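PDB 4G9E: Alpha/beta hydrolase fold protein from Ochrobactrum, which hydrolyses N-acyl homoserine lactones, bacterial signalling molecules, and is captured here with the ring-opened product N-butanoyl-L-homoserine. Local coordinates for residues Leu28-Asn33 against Ala96-Trp101; Pro57-His62 against Glu78-Ala83; Pro127-Glu132 against Glu190-Gly195. All coordinates share one frame; numbering follows the deposited sequence. Where two conformers were deposited one is given.

Contact 1: Leu28-Asn33 against Ala96-Trp101; sequences LMIHGN and AVVFGW. With C4L (N-butanoyl-L-homoserine), chain C.
Leu28 and Val98 pair as neighbours in parallel strands 24-30 and 97-101, at the middle of the alpha/beta-hydrolase sheet. Four backbone hydrogen bonds join the strands. Leu28 N gives to Val97 O and Phe99 N to Leu28 O. Ile30 N then gives to Phe99 O, and Trp101 N to Ile30 O at 2.9 Å with an N-H...O angle of 174°.

The side chains pack on both faces of the sheet. On one face Ile30 CD1 meets Val98 CG1 at 3.8 Å, and Leu28 CD2 and Val98 CG2 run next to each other, 4.2 Å apart. This face is covered by helix 103-111 through Ile107 and Met111. On the other face Met29 bends at chi3 (79°), which brings its CE to 3.6 Å from Phe99 CD2.

Past the end of strand 24-30, the Trp101 ring lies against the backbone of His31 and Gly32, with CE3 3.4 Å from Gly32 N. Its NE1 is hydrogen-bonded to His248 O. Gly100 is probably the first glycine of a GxSxG nucleophile elbow, with Ser102 at its centre. His31 ND1 bonds to Gly32 O in the carbonyl plane, on a lone pair.

Asn33 gives the product two of its hydrogen bonds. Its backbone N makes a nearly straight bond to O2 of the homoserine carboxylate, 2.8 Å long. Asn33 ND2 reaches the butanoyl carbonyl O4 at 2.9 Å and also bonds to Ala147 O.

Contact 2: Pro57-His62 against Glu78-Ala83; sequences PDLPGH and EGYADA
Leu59 lays its CD1 methyl over the centre of the Tyr80 ring. The carbon stands 4.0 Å from the ring centroid and only 7° off the ring normal, a CH-pi contact. Leu59 CB adds to it at 3.9 Å from Tyr80 CE1, and CD2 lies close to Tyr80 CD1.

Pro60 meets the same ring at its rim. Its CD is 4.1 Å from Tyr80 CD1, and its carbonyl O sits at the ring edge near CE1. Further along the helix, Pro60 CG touches Ala83 CB at 4.3 Å.

In this alpha/beta-hydrolase fold the loop after strand 52-57 packs on helix 77-91. The loop makes a type II beta turn from Leu59 to His62, closed by a bond from His62 N to Leu59 O. Gly61 takes the positive phi of that turn.

His62 brings CE1 to 3.4 Å from Tyr80 OH. The hydroxyl oxygen lies off the rim of the imidazole, roughly level with the ring. The CG of His62 stands beside the backbone N (chi1 -68°), which turns ND1 toward Pro60 O for a 2.9 Å bond. That oxygen lies in the imidazole plane, although ND1 stands above the carbonyl plane.

With an alanine in place of Tyr80, the Leu59 methyl is likely to lose the face it rests on, and a gap would probably open beside Pro60 and His62 CE1. Ile107 of helix 103-111 touches both Leu59 and Tyr80.

Contact 3: Pro127-Glu132 against Glu190-Gly195; sequences PPVARE and EKFGSG. With C4L (N-butanoyl-L-homoserine), chain C.
Val129 and Phe192 make the tight, buried part of this contact. Val129 CG2 sits 3.5 Å from Phe192 CZ, and the two side chains run nearly perpendicular to each other. Phe192 has its CG anti to the backbone N (chi1 177°), which sets the ring against Val129 with CZ and against the product with CE2. That CE2 is 3.8 Å from C8, the terminal carbon of the butanoyl chain.

The other side is looser, polar and exposed. Arg131 lies along the end of helix 182-194, its chain extended from CG to NE. NH1 gives a 2.9 Å bond to Ser194 O, which lies near the guanidinium plane. The donor itself stands well above the carbonyl plane, and the N-H...O angle is 148°. Arg131 CB rests 3.4 Å from Gly193 O. A water donates to both Arg131 O and Gly193 O, at 2.7 Å and 2.9 Å, and so bridges the two backbones.

Gly195 follows the last helical turn with positive phi, and Arg131 CD lies 3.8 Å from its backbone N. Arg131 thus packs on a Schellman motif at the helix C-terminus, while Phe192 lines the pocket for the acyl chain.

The centre of contact 1 is about 4 Å from the centre of the chain. Contact 2 is centred about 11 Å from the centre of contact 1 and touches it: His31 NE2 probably hydrogen-bonds to Leu59 N, 3.0 Å away. Along the chain, 57-62 and 78-83 both fall between 28-33 and 96-101, and helix 77-91 runs on to strand 97-101. Contact 3 comes later, in the loop after strand 120-124 and on helix 182-194. Its centre is about 19 Å from that of contact 1 and 18 Å from that of contact 2. Contacts 1 and 3 do not touch but share the product: Asn33 bonds its carboxylate and amide oxygens, and Phe192 lines its acyl tail.

Contact 1: Leu28-Asn33 against Ala96-Trp101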
ATOM      1  N   LEU A  28       0.538  -4.614   9.093  1.00  7.41           N
ATOM      2  CA  LEU A  28      -0.419  -4.715   8.002  1.00  7.69           C
ATOM      3  C   LEU A  28       0.255  -4.194   6.741  1.00  6.71           C
ATOM      4  O   LEU A  28       0.723  -3.059   6.721  1.00  8.02           O
ATOM      5  CB  LEU A  28      -1.643  -3.862   8.320  1.00  7.92           C
ATOM      6  CG  LEU A  28      -2.627  -3.665   7.170  1.00  7.81           C
ATOM      7  CD1 LEU A  28      -3.235  -4.985   6.733  1.00  8.87           C
ATOM      8  CD2 LEU A  28      -3.737  -2.687   7.588  1.00  8.85           C
ATOM      9  N   MET A  29       0.314  -5.024   5.702  1.00  7.14           N
ATOM     10  CA  MET A  29       0.864  -4.620   4.410  1.00  6.58           C
ATOM     11  C   MET A  29      -0.283  -4.508   3.418  1.00  6.83           C
ATOM     12  O   MET A  29      -1.035  -5.468   3.248  1.00  7.92           O
ATOM     13  CB  MET A  29       1.887  -5.645   3.902  1.00  6.97           C
ATOM     14  CG  MET A  29       3.070  -5.831   4.831  1.00  7.53           C
ATOM     15  SD  MET A  29       4.353  -6.921   4.178  1.00  7.93           S
ATOM     16  CE  MET A  29       5.177  -5.795   3.061  1.00  9.34           C
ATOM     17  N   ILE A  30      -0.410  -3.344   2.779  1.00  6.54           N
ATOM     18  CA  ILE A  30      -1.515  -3.066   1.867  1.00  6.48           C
ATOM     19  C   ILE A  30      -0.973  -2.908   0.447  1.00  6.38           C
ATOM     20  O   ILE A  30      -0.159  -2.024   0.176  1.00  6.90           O
ATOM     21  CB  ILE A  30      -2.280  -1.778   2.252  1.00  6.81           C
ATOM     22  CG1 ILE A  30      -2.641  -1.757   3.744  1.00  7.79           C
ATOM     23  CG2 ILE A  30      -3.529  -1.652   1.406  1.00  7.47           C
ATOM     24  CD1 ILE A  30      -3.286  -0.462   4.185  1.00  8.64           C
ATOM     25  N   HIS A  31      -1.433  -3.779  -0.445  1.00  6.94           N
ATOM     26  CA  HIS A  31      -0.948  -3.819  -1.821  1.00  7.00           C
ATOM     27  C   HIS A  31      -1.463  -2.667  -2.684  1.00  7.54           C
ATOM     28  O   HIS A  31      -2.297  -1.856  -2.268  1.00  8.60           O
ATOM     29  CB  HIS A  31      -1.300  -5.162  -2.457  1.00  7.95           C
ATOM     30  CG  HIS A  31      -2.770  -5.357  -2.690  1.00  7.51           C
ATOM     31  ND1 HIS A  31      -3.451  -4.757  -3.731  1.00  8.08           N
ATOM     32  CD2 HIS A  31      -3.687  -6.097  -2.019  1.00  7.90           C
ATOM     33  CE1 HIS A  31      -4.724  -5.113  -3.682  1.00  8.48           C
ATOM     34  NE2 HIS A  31      -4.895  -5.927  -2.656  1.00  8.66           N
ATOM     35  N   GLY A  32      -0.943  -2.617  -3.906  1.00  8.46           N
ATOM     36  CA  GLY A  32      -1.242  -1.548  -4.837  1.00  9.95           C
ATOM     37  C   GLY A  32      -2.351  -1.842  -5.828  1.00  8.75           C
ATOM     38  O   GLY A  32      -3.013  -2.879  -5.782  1.00  8.71           O
ATOM     39  N   ASN A  33      -2.547  -0.890  -6.728  1.00  8.80           N
ATOM     40  CA  ASN A  33      -3.570  -0.955  -7.760  1.00  9.30           C
ATOM     41  C   ASN A  33      -3.421  -2.229  -8.591  1.00  9.28           C
ATOM     42  O   ASN A  33      -2.364  -2.477  -9.180  1.00 10.17           O
ATOM     43  CB  ASN A  33      -3.405   0.279  -8.642  1.00  9.95           C
ATOM     44  CG  ASN A  33      -4.523   0.458  -9.642  1.00 10.64           C
ATOM     45  OD1 ASN A  33      -5.119  -0.504 -10.138  1.00 10.97           O
ATOM     46  ND2 ASN A  33      -4.799   1.712  -9.966  1.00 10.88           N
ATOM     47  N   ALA A  96      -1.354  -2.135  14.808  1.00  8.70           N
ATOM     48  CA  ALA A  96      -0.408  -2.518  13.774  1.00  8.41           C
ATOM     49  C   ALA A  96       0.423  -1.331  13.325  1.00  7.53           C
ATOM     50  O   ALA A  96      -0.029  -0.179  13.336  1.00  8.65           O
ATOM     51  CB  ALA A  96      -1.133  -3.113  12.589  1.00  8.82           C
ATOM     52  N   VAL A  97       1.648  -1.631  12.912  1.00  7.50           N
ATOM     53  CA  VAL A  97       2.368  -0.765  11.986  1.00  7.51           C
ATOM     54  C   VAL A  97       1.780  -1.044  10.606  1.00  6.78           C
ATOM     55  O   VAL A  97       1.433  -2.187  10.306  1.00  7.69           O
ATOM     56  CB  VAL A  97       3.888  -1.083  11.996  1.00  8.30           C
ATOM     57  CG1 VAL A  97       4.640  -0.244  10.964  1.00  8.61           C
ATOM     58  CG2 VAL A  97       4.461  -0.867  13.396  1.00  9.90           C
ATOM     59  N   VAL A  98       1.631  -0.007   9.784  1.00  7.33           N
ATOM     60  CA  VAL A  98       1.077  -0.183   8.442  1.00  7.33           C
ATOM     61  C   VAL A  98       2.132   0.138   7.398  1.00  6.77           C
ATOM     62  O   VAL A  98       2.799   1.169   7.481  1.00  7.39           O
ATOM     63  CB  VAL A  98      -0.193   0.676   8.230  1.00  8.12           C
ATOM     64  CG1 VAL A  98      -0.707   0.539   6.791  1.00  8.60           C
ATOM     65  CG2 VAL A  98      -1.256   0.260   9.241  1.00  9.42           C
ATOM     66  N   PHE A  99       2.289  -0.767   6.436  1.00  6.80           N
ATOM     67  CA  PHE A  99       3.069  -0.507   5.239  1.00  7.13           C
ATOM     68  C   PHE A  99       2.102  -0.455   4.065  1.00  7.03           C
ATOM     69  O   PHE A  99       1.365  -1.410   3.830  1.00  7.60           O
ATOM     70  CB  PHE A  99       4.111  -1.606   4.985  1.00  7.91           C
ATOM     71  CG  PHE A  99       4.723  -1.510   3.623  1.00  7.32           C
ATOM     72  CD1 PHE A  99       5.634  -0.509   3.346  1.00  7.83           C
ATOM     73  CD2 PHE A  99       4.317  -2.349   2.591  1.00  8.77           C
ATOM     74  CE1 PHE A  99       6.170  -0.371   2.077  1.00  8.47           C
ATOM     75  CE2 PHE A  99       4.853  -2.218   1.319  1.00  9.11           C
ATOM     76  CZ  PHE A  99       5.777  -1.228   1.063  1.00  8.95           C
ATOM     77  N   GLY A 100       2.115   0.645   3.320  1.00  6.28           N
ATOM     78  CA  GLY A 100       1.252   0.764   2.159  1.00  6.73           C
ATOM     79  C   GLY A 100       2.057   0.965   0.896  1.00  6.79           C
ATOM     80  O   GLY A 100       2.880   1.882   0.813  1.00  7.16           O
ATOM     81  N   TRP A 101       1.799   0.107  -0.084  1.00  6.86           N
ATOM     82  CA  TRP A 101       2.459   0.170  -1.377  1.00  6.97           C
ATOM     83  C   TRP A 101       1.555   0.872  -2.387  1.00  6.38           C
ATOM     84  O   TRP A 101       0.534   0.319  -2.805  1.00  7.25           O
ATOM     85  CB  TRP A 101       2.790  -1.240  -1.871  1.00  7.94           C
ATOM     86  CG  TRP A 101       3.381  -1.256  -3.240  1.00  7.56           C
ATOM     87  CD1 TRP A 101       4.273  -0.359  -3.758  1.00  8.42           C
ATOM     88  CD2 TRP A 101       3.105  -2.201  -4.275  1.00  7.87           C
ATOM     89  NE1 TRP A 101       4.561  -0.694  -5.066  1.00  8.84           N
ATOM     90  CE2 TRP A 101       3.864  -1.825  -5.401  1.00  8.69           C
ATOM     91  CE3 TRP A 101       2.309  -3.344  -4.348  1.00  8.34           C
ATOM     92  CZ2 TRP A 101       3.839  -2.548  -6.593  1.00  8.74           C
ATOM     93  CZ3 TRP A 101       2.281  -4.058  -5.534  1.00  9.06           C
ATOM     94  CH2 TRP A 101       3.035  -3.655  -6.641  1.00  9.26           C
TER
HETATM   95  O1  C4L C 301       0.796   0.928  -8.094  0.72  9.92           O
HETATM   96  C4  C4L C 301      -0.198   1.619  -7.765  0.85  9.36           C
HETATM   97  O2  C4L C 301      -0.939   1.341  -6.796  0.85  8.67           O
HETATM   98  C3  C4L C 301      -0.551   2.838  -8.585  0.91 10.65           C
HETATM   99  C2  C4L C 301       0.681   3.407  -9.301  0.84 11.51           C
HETATM  100  C1  C4L C 301       0.305   4.296 -10.476  0.63 12.25           C
HETATM  101  O3  C4L C 301      -0.210   3.498 -11.553  0.69 12.69           O
HETATM  102  N1  C4L C 301      -1.132   3.909  -7.769  0.94 10.48           N
HETATM  103  C5  C4L C 301      -2.437   4.200  -7.789  0.91  9.72           C
HETATM  104  O4  C4L C 301      -3.247   3.614  -8.496  0.84  9.91           O
HETATM  105  C6  C4L C 301      -2.896   5.328  -6.895  1.00 10.69           C
HETATM  106  C7  C4L C 301      -3.789   6.273  -7.693  0.65 12.02           C
HETATM  107  C8  C4L C 301      -3.041   6.971  -8.822  0.71 12.15           C

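Contact 2: Pro57-His62 against Glu78-Ala83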
ATOM      1  N   PRO A  57      -3.676  -8.655   3.324  1.00  8.58           N
ATOM      2  CA  PRO A  57      -4.985  -8.967   2.741  1.00  9.66           C
ATOM      3  C   PRO A  57      -5.054  -8.616   1.268  1.00  9.57           C
ATOM      4  O   PRO A  57      -4.151  -8.001   0.714  1.00 10.97           O
ATOM      5  CB  PRO A  57      -5.952  -8.055   3.509  1.00 10.97           C
ATOM      6  CG  PRO A  57      -5.166  -7.395   4.579  1.00 12.66           C
ATOM      7  CD  PRO A  57      -3.721  -7.451   4.166  1.00  9.40           C
ATOM      8  N   ASP A  58      -6.147  -9.018   0.640  1.00  8.88           N
ATOM      9  CA  ASP A  58      -6.476  -8.559  -0.699  1.00  9.04           C
ATOM     10  C   ASP A  58      -7.622  -7.560  -0.601  1.00  8.86           C
ATOM     11  O   ASP A  58      -8.650  -7.833   0.022  1.00  9.33           O
ATOM     12  CB  ASP A  58      -6.888  -9.727  -1.591  1.00 10.08           C
ATOM     13  CG  ASP A  58      -5.735 -10.674  -1.883  1.00 11.81           C
ATOM     14  OD1 ASP A  58      -4.575 -10.234  -1.795  1.00 14.62           O
ATOM     15  OD2 ASP A  58      -5.982 -11.854  -2.207  1.00 11.05           O
ATOM     16  N   LEU A  59      -7.440  -6.390  -1.199  1.00  8.27           N
ATOM     17  CA  LEU A  59      -8.522  -5.418  -1.262  1.00  8.47           C
ATOM     18  C   LEU A  59      -9.731  -6.000  -1.983  1.00  8.66           C
ATOM     19  O   LEU A  59      -9.584  -6.856  -2.860  1.00  8.76           O
ATOM     20  CB  LEU A  59      -8.081  -4.158  -1.998  1.00  8.67           C
ATOM     21  CG  LEU A  59      -6.932  -3.352  -1.395  1.00  8.17           C
ATOM     22  CD1 LEU A  59      -6.541  -2.221  -2.323  1.00  9.04           C
ATOM     23  CD2 LEU A  59      -7.291  -2.833  -0.003  1.00  8.45           C
ATOM     24  N   PRO A  60     -10.934  -5.525  -1.638  1.00  8.42           N
ATOM     25  CA  PRO A  60     -12.105  -5.866  -2.452  1.00  9.66           C
ATOM     26  C   PRO A  60     -11.782  -5.655  -3.929  1.00  9.30           C
ATOM     27  O   PRO A  60     -11.118  -4.679  -4.279  1.00  9.73           O
ATOM     28  CB  PRO A  60     -13.159  -4.867  -1.967  1.00 10.29           C
ATOM     29  CG  PRO A  60     -12.796  -4.654  -0.526  1.00 11.48           C
ATOM     30  CD  PRO A  60     -11.283  -4.639  -0.513  1.00  9.92           C
ATOM     31  N   GLY A  61     -12.254  -6.561  -4.781  1.00  9.75           N
ATOM     32  CA  GLY A  61     -12.021  -6.471  -6.212  1.00 10.21           C
ATOM     33  C   GLY A  61     -10.649  -6.926  -6.676  1.00  9.91           C
ATOM     34  O   GLY A  61     -10.357  -6.852  -7.866  1.00 10.91           O
ATOM     35  N   HIS A  62      -9.817  -7.388  -5.743  1.00  9.99           N
ATOM     36  CA  HIS A  62      -8.434  -7.745  -6.030  1.00  9.86           C
ATOM     37  C   HIS A  62      -8.098  -9.138  -5.510  1.00  9.82           C
ATOM     38  O   HIS A  62      -8.690  -9.622  -4.544  1.00  9.88           O
ATOM     39  CB  HIS A  62      -7.489  -6.749  -5.353  1.00  9.77           C
ATOM     40  CG  HIS A  62      -7.524  -5.366  -5.929  1.00  9.17           C
ATOM     41  ND1 HIS A  62      -8.568  -4.491  -5.718  1.00  9.11           N
ATOM     42  CD2 HIS A  62      -6.626  -4.700  -6.692  1.00  9.32           C
ATOM     43  CE1 HIS A  62      -8.311  -3.350  -6.335  1.00  8.78           C
ATOM     44  NE2 HIS A  62      -7.139  -3.450  -6.936  1.00  9.17           N
ATOM     45  N   GLU A  78     -10.564   6.070   0.487  1.00  7.21           N
ATOM     46  CA  GLU A  78     -11.218   6.094   1.788  1.00  7.47           C
ATOM     47  C   GLU A  78     -12.068   4.837   2.025  1.00  7.23           C
ATOM     48  O   GLU A  78     -12.135   4.348   3.151  1.00  7.53           O
ATOM     49  CB  GLU A  78     -12.019   7.388   1.972  1.00  8.93           C
ATOM     50  CG  GLU A  78     -13.194   7.582   1.016  1.00 10.15           C
ATOM     51  CD  GLU A  78     -12.845   8.283  -0.298  1.00  9.54           C
ATOM     52  OE1 GLU A  78     -11.682   8.242  -0.762  1.00  8.89           O
ATOM     53  OE2 GLU A  78     -13.772   8.874  -0.879  1.00 11.55           O
ATOM     54  N   GLY A  79     -12.704   4.307   0.981  1.00  7.27           N
ATOM     55  CA  GLY A  79     -13.468   3.079   1.107  1.00  7.49           C
ATOM     56  C   GLY A  79     -12.600   1.881   1.430  1.00  7.20           C
ATOM     57  O   GLY A  79     -12.965   1.036   2.260  1.00  7.79           O
ATOM     58  N   TYR A  80     -11.455   1.791   0.766  1.00  6.71           N
ATOM     59  CA  TYR A  80     -10.493   0.742   1.076  1.00  6.95           C
ATOM     60  C   TYR A  80      -9.963   0.893   2.506  1.00  6.66           C
ATOM     61  O   TYR A  80      -9.732  -0.097   3.199  1.00  7.05           O
ATOM     62  CB  TYR A  80      -9.324   0.803   0.108  1.00  7.47           C
ATOM     63  CG  TYR A  80      -9.603   0.386  -1.327  1.00  7.17           C
ATOM     64  CD1 TYR A  80     -10.267  -0.798  -1.631  1.00  8.10           C
ATOM     65  CD2 TYR A  80      -9.154   1.176  -2.375  1.00  7.52           C
ATOM     66  CE1 TYR A  80     -10.476  -1.179  -2.964  1.00  8.60           C
ATOM     67  CE2 TYR A  80      -9.363   0.815  -3.695  1.00  7.99           C
ATOM     68  CZ  TYR A  80     -10.011  -0.364  -3.980  1.00  8.16           C
ATOM     69  OH  TYR A  80     -10.202  -0.727  -5.289  1.00  8.89           O
ATOM     70  N   ALA A  81      -9.767   2.131   2.944  1.00  6.52           N
ATOM     71  CA  ALA A  81      -9.326   2.371   4.316  1.00  6.79           C
ATOM     72  C   ALA A  81     -10.378   1.890   5.302  1.00  7.24           C
ATOM     73  O   ALA A  81     -10.048   1.301   6.336  1.00  7.57           O
ATOM     74  CB  ALA A  81      -8.992   3.828   4.526  1.00  6.96           C
ATOM     75  N   ASP A  82     -11.655   2.142   5.002  0.72  7.17           N
ATOM     76  CA  ASP A  82     -12.732   1.605   5.826  0.72  7.85           C
ATOM     77  C   ASP A  82     -12.656   0.084   5.857  0.72  7.86           C
ATOM     78  O   ASP A  82     -12.728  -0.526   6.924  0.72  8.45           O
ATOM     79  CB  ASP A  82     -14.104   2.057   5.310  0.72  9.26           C
ATOM     80  CG  ASP A  82     -14.466   3.449   5.767  0.72 11.44           C
ATOM     81  OD1 ASP A  82     -14.116   3.801   6.910  0.72 12.27           O
ATOM     82  OD2 ASP A  82     -15.099   4.190   4.991  0.72 13.25           O
ATOM     83  N   ALA A  83     -12.500  -0.526   4.688  1.00  7.86           N
ATOM     84  CA  ALA A  83     -12.453  -1.984   4.614  1.00  8.76           C
ATOM     85  C   ALA A  83     -11.294  -2.559   5.434  1.00  8.00           C
ATOM     86  O   ALA A  83     -11.463  -3.536   6.165  1.00  8.82           O
ATOM     87  CB  ALA A  83     -12.365  -2.447   3.159  1.00  9.03           C
TER

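Contact 3: Pro127-Glu132 against Glu190-Gly195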
ATOM      1  N   PRO A 127       3.072   9.359  -3.463  1.00  8.53           N
ATOM      2  CA  PRO A 127       3.265  10.777  -3.157  1.00  8.94           C
ATOM      3  C   PRO A 127       2.006  11.316  -2.472  1.00  8.47           C
ATOM      4  O   PRO A 127       0.929  11.283  -3.070  1.00  8.97           O
ATOM      5  CB  PRO A 127       3.417  11.404  -4.544  1.00 10.09           C
ATOM      6  CG  PRO A 127       2.572  10.540  -5.439  1.00 10.32           C
ATOM      7  CD  PRO A 127       2.491   9.160  -4.803  1.00  9.18           C
ATOM      8  N   PRO A 128       2.118  11.787  -1.222  1.00  8.55           N
ATOM      9  CA  PRO A 128       0.936  12.403  -0.613  1.00  8.60           C
ATOM     10  C   PRO A 128       0.618  13.674  -1.392  1.00  9.80           C
ATOM     11  O   PRO A 128       1.470  14.555  -1.502  1.00 12.28           O
ATOM     12  CB  PRO A 128       1.403  12.712   0.815  1.00  9.34           C
ATOM     13  CG  PRO A 128       2.535  11.746   1.063  1.00  9.73           C
ATOM     14  CD  PRO A 128       3.239  11.691  -0.272  1.00  9.07           C
ATOM     15  N   VAL A 129      -0.571  13.735  -1.979  1.00  9.67           N
ATOM     16  CA  VAL A 129      -0.961  14.857  -2.821  1.00  9.70           C
ATOM     17  C   VAL A 129      -2.375  15.283  -2.500  1.00  9.70           C
ATOM     18  O   VAL A 129      -3.224  14.449  -2.221  1.00 10.50           O
ATOM     19  CB  VAL A 129      -0.905  14.506  -4.335  1.00 10.45           C
ATOM     20  CG1 VAL A 129       0.524  14.454  -4.829  1.00 11.55           C
ATOM     21  CG2 VAL A 129      -1.639  13.201  -4.633  1.00 12.02           C
ATOM     22  N   ALA A 130      -2.610  16.590  -2.526  1.00 10.67           N
ATOM     23  CA  ALA A 130      -3.960  17.115  -2.593  1.00 11.27           C
ATOM     24  C   ALA A 130      -4.455  16.849  -4.010  1.00 10.97           C
ATOM     25  O   ALA A 130      -3.655  16.611  -4.917  1.00 11.56           O
ATOM     26  CB  ALA A 130      -3.959  18.599  -2.301  1.00 12.38           C
ATOM     27  N   ARG A 131      -5.766  16.902  -4.218  1.00 11.46           N
ATOM     28  CA  ARG A 131      -6.295  16.527  -5.521  1.00 12.84           C
ATOM     29  C   ARG A 131      -5.691  17.352  -6.661  1.00 13.65           C
ATOM     30  O   ARG A 131      -5.478  16.832  -7.756  1.00 15.23           O
ATOM     31  CB  ARG A 131      -7.822  16.605  -5.543  1.00 13.44           C
ATOM     32  CG  ARG A 131      -8.380  18.009  -5.475  1.00 12.80           C
ATOM     33  CD  ARG A 131      -9.889  18.003  -5.516  1.00 13.18           C
ATOM     34  NE  ARG A 131     -10.389  19.323  -5.847  1.00 14.52           N
ATOM     35  CZ  ARG A 131     -11.653  19.583  -6.148  1.00 14.83           C
ATOM     36  NH1 ARG A 131     -12.546  18.608  -6.140  1.00 14.08           N
ATOM     37  NH2 ARG A 131     -12.017  20.817  -6.453  1.00 16.72           N
ATOM     38  N   GLU A 132      -5.397  18.625  -6.412  1.00 13.15           N
ATOM     39  CA  GLU A 132      -4.866  19.479  -7.472  1.00 14.35           C
ATOM     40  C   GLU A 132      -3.382  19.226  -7.778  1.00 14.62           C
ATOM     41  O   GLU A 132      -2.834  19.788  -8.725  1.00 16.44           O
ATOM     42  CB  GLU A 132      -5.104  20.961  -7.168  1.00 16.72           C
ATOM     43  CG  GLU A 132      -4.266  21.551  -6.051  1.00 19.48           C
ATOM     44  CD  GLU A 132      -4.811  21.278  -4.655  1.00 21.48           C
ATOM     45  OE1 GLU A 132      -5.856  20.596  -4.512  1.00 20.27           O
ATOM     46  OE2 GLU A 132      -4.175  21.762  -3.691  1.00 24.06           O
ATOM     47  N   GLU A 190     -11.101   8.316 -10.343  1.00 10.94           N
ATOM     48  CA  GLU A 190     -11.993   9.466 -10.448  1.00 11.81           C
ATOM     49  C   GLU A 190     -12.210  10.129  -9.091  1.00 10.30           C
ATOM     50  O   GLU A 190     -12.156  11.355  -8.973  1.00 11.60           O
ATOM     51  CB  GLU A 190     -13.333   9.051 -11.050  1.00 13.45           C
ATOM     52  CG  GLU A 190     -13.282   8.809 -12.548  1.00 17.63           C
ATOM     53  CD  GLU A 190     -14.609   8.359 -13.122  1.00 21.90           C
ATOM     54  OE1 GLU A 190     -15.521   8.027 -12.337  1.00 24.67           O
ATOM     55  OE2 GLU A 190     -14.734   8.336 -14.365  1.00 24.39           O
ATOM     56  N   LYS A 191     -12.441   9.318  -8.065  1.00  9.54           N
ATOM     57  CA  LYS A 191     -12.697   9.856  -6.733  1.00  9.11           C
ATOM     58  C   LYS A 191     -11.449  10.509  -6.123  1.00  9.36           C
ATOM     59  O   LYS A 191     -11.547  11.505  -5.409  1.00 10.09           O
ATOM     60  CB  LYS A 191     -13.288   8.772  -5.832  1.00  8.77           C
ATOM     61  CG  LYS A 191     -14.701   8.389  -6.246  1.00  9.55           C
ATOM     62  CD  LYS A 191     -15.340   7.418  -5.288  1.00 11.05           C
ATOM     63  CE  LYS A 191     -16.810   7.236  -5.609  1.00 13.27           C
ATOM     64  NZ  LYS A 191     -17.450   6.316  -4.640  1.00 15.77           N
ATOM     65  N   PHE A 192     -10.282   9.955  -6.432  1.00  9.66           N
ATOM     66  CA  PHE A 192      -8.998  10.507  -6.003  1.00 10.37           C
ATOM     67  C   PHE A 192      -8.823  11.908  -6.581  1.00  9.63           C
ATOM     68  O   PHE A 192      -8.544  12.863  -5.855  1.00 11.07           O
ATOM     69  CB  PHE A 192      -7.891   9.550  -6.469  1.00 10.76           C
ATOM     70  CG  PHE A 192      -6.474   9.995  -6.181  1.00 10.44           C
ATOM     71  CD1 PHE A 192      -6.110  10.573  -4.976  1.00 11.10           C
ATOM     72  CD2 PHE A 192      -5.483   9.746  -7.115  1.00 11.13           C
ATOM     73  CE1 PHE A 192      -4.770  10.915  -4.724  1.00 11.86           C
ATOM     74  CE2 PHE A 192      -4.166  10.085  -6.874  1.00 11.13           C
ATOM     75  CZ  PHE A 192      -3.807  10.666  -5.683  1.00 11.55           C
ATOM     76  N   GLY A 193      -9.005  12.032  -7.897  1.00 10.67           N
ATOM     77  CA  GLY A 193      -8.880  13.311  -8.573  1.00 11.41           C
ATOM     78  C   GLY A 193      -9.919  14.321  -8.131  1.00 11.24           C
ATOM     79  O   GLY A 193      -9.694  15.527  -8.230  1.00 12.66           O
ATOM     80  N   SER A 194     -11.050  13.837  -7.623  1.00 11.44           N
ATOM     81  CA  SER A 194     -12.123  14.704  -7.147  0.71 11.59           C
ATOM     82  C   SER A 194     -12.002  15.055  -5.661  1.00 10.55           C
ATOM     83  O   SER A 194     -12.759  15.865  -5.153  1.00 12.48           O
ATOM     84  CB  SER A 194     -13.480  14.051  -7.417  0.71 13.12           C
ATOM     85  OG  SER A 194     -13.779  14.057  -8.801  0.71 14.54           O
ATOM     86  N   GLY A 195     -11.065  14.432  -4.954  1.00 10.29           N
ATOM     87  CA  GLY A 195     -10.896  14.729  -3.542  1.00 10.49           C
ATOM     88  C   GLY A 195     -12.069  14.319  -2.664  1.00 10.54           C
ATOM     89  O   GLY A 195     -12.433  15.023  -1.714  1.00 11.45           O
TER
HETATM   90  O1  C4L C 301       0.796   0.928  -8.094  0.72  9.92           O
HETATM   91  C4  C4L C 301      -0.198   1.619  -7.765  0.85  9.36           C
HETATM   92  O2  C4L C 301      -0.939   1.341  -6.796  0.85  8.67           O
HETATM   93  C3  C4L C 301      -0.551   2.838  -8.585  0.91 10.65           C
HETATM   94  C2  C4L C 301       0.681   3.407  -9.301  0.84 11.51           C
HETATM   95  C1  C4L C 301       0.305   4.296 -10.476  0.63 12.25           C
HETATM   96  O3  C4L C 301      -0.210   3.498 -11.553  0.69 12.69           O
HETATM   97  N1  C4L C 301      -1.132   3.909  -7.769  0.94 10.48           N
HETATM   98  C5  C4L C 301      -2.437   4.200  -7.789  0.91  9.72           C
HETATM   99  O4  C4L C 301      -3.247   3.614  -8.496  0.84  9.91           O
HETATM  100  C6  C4L C 301      -2.896   5.328  -6.895  1.00 10.69           C
HETATM  101  C7  C4L C 301      -3.789   6.273  -7.693  0.65 12.02           C
HETATM  102  C8  C4L C 301      -3.041   6.971  -8.822  0.71 12.15           C
HETATM  103  O   HOH W   1      -7.251  16.183  -9.706  0.92 32.31           O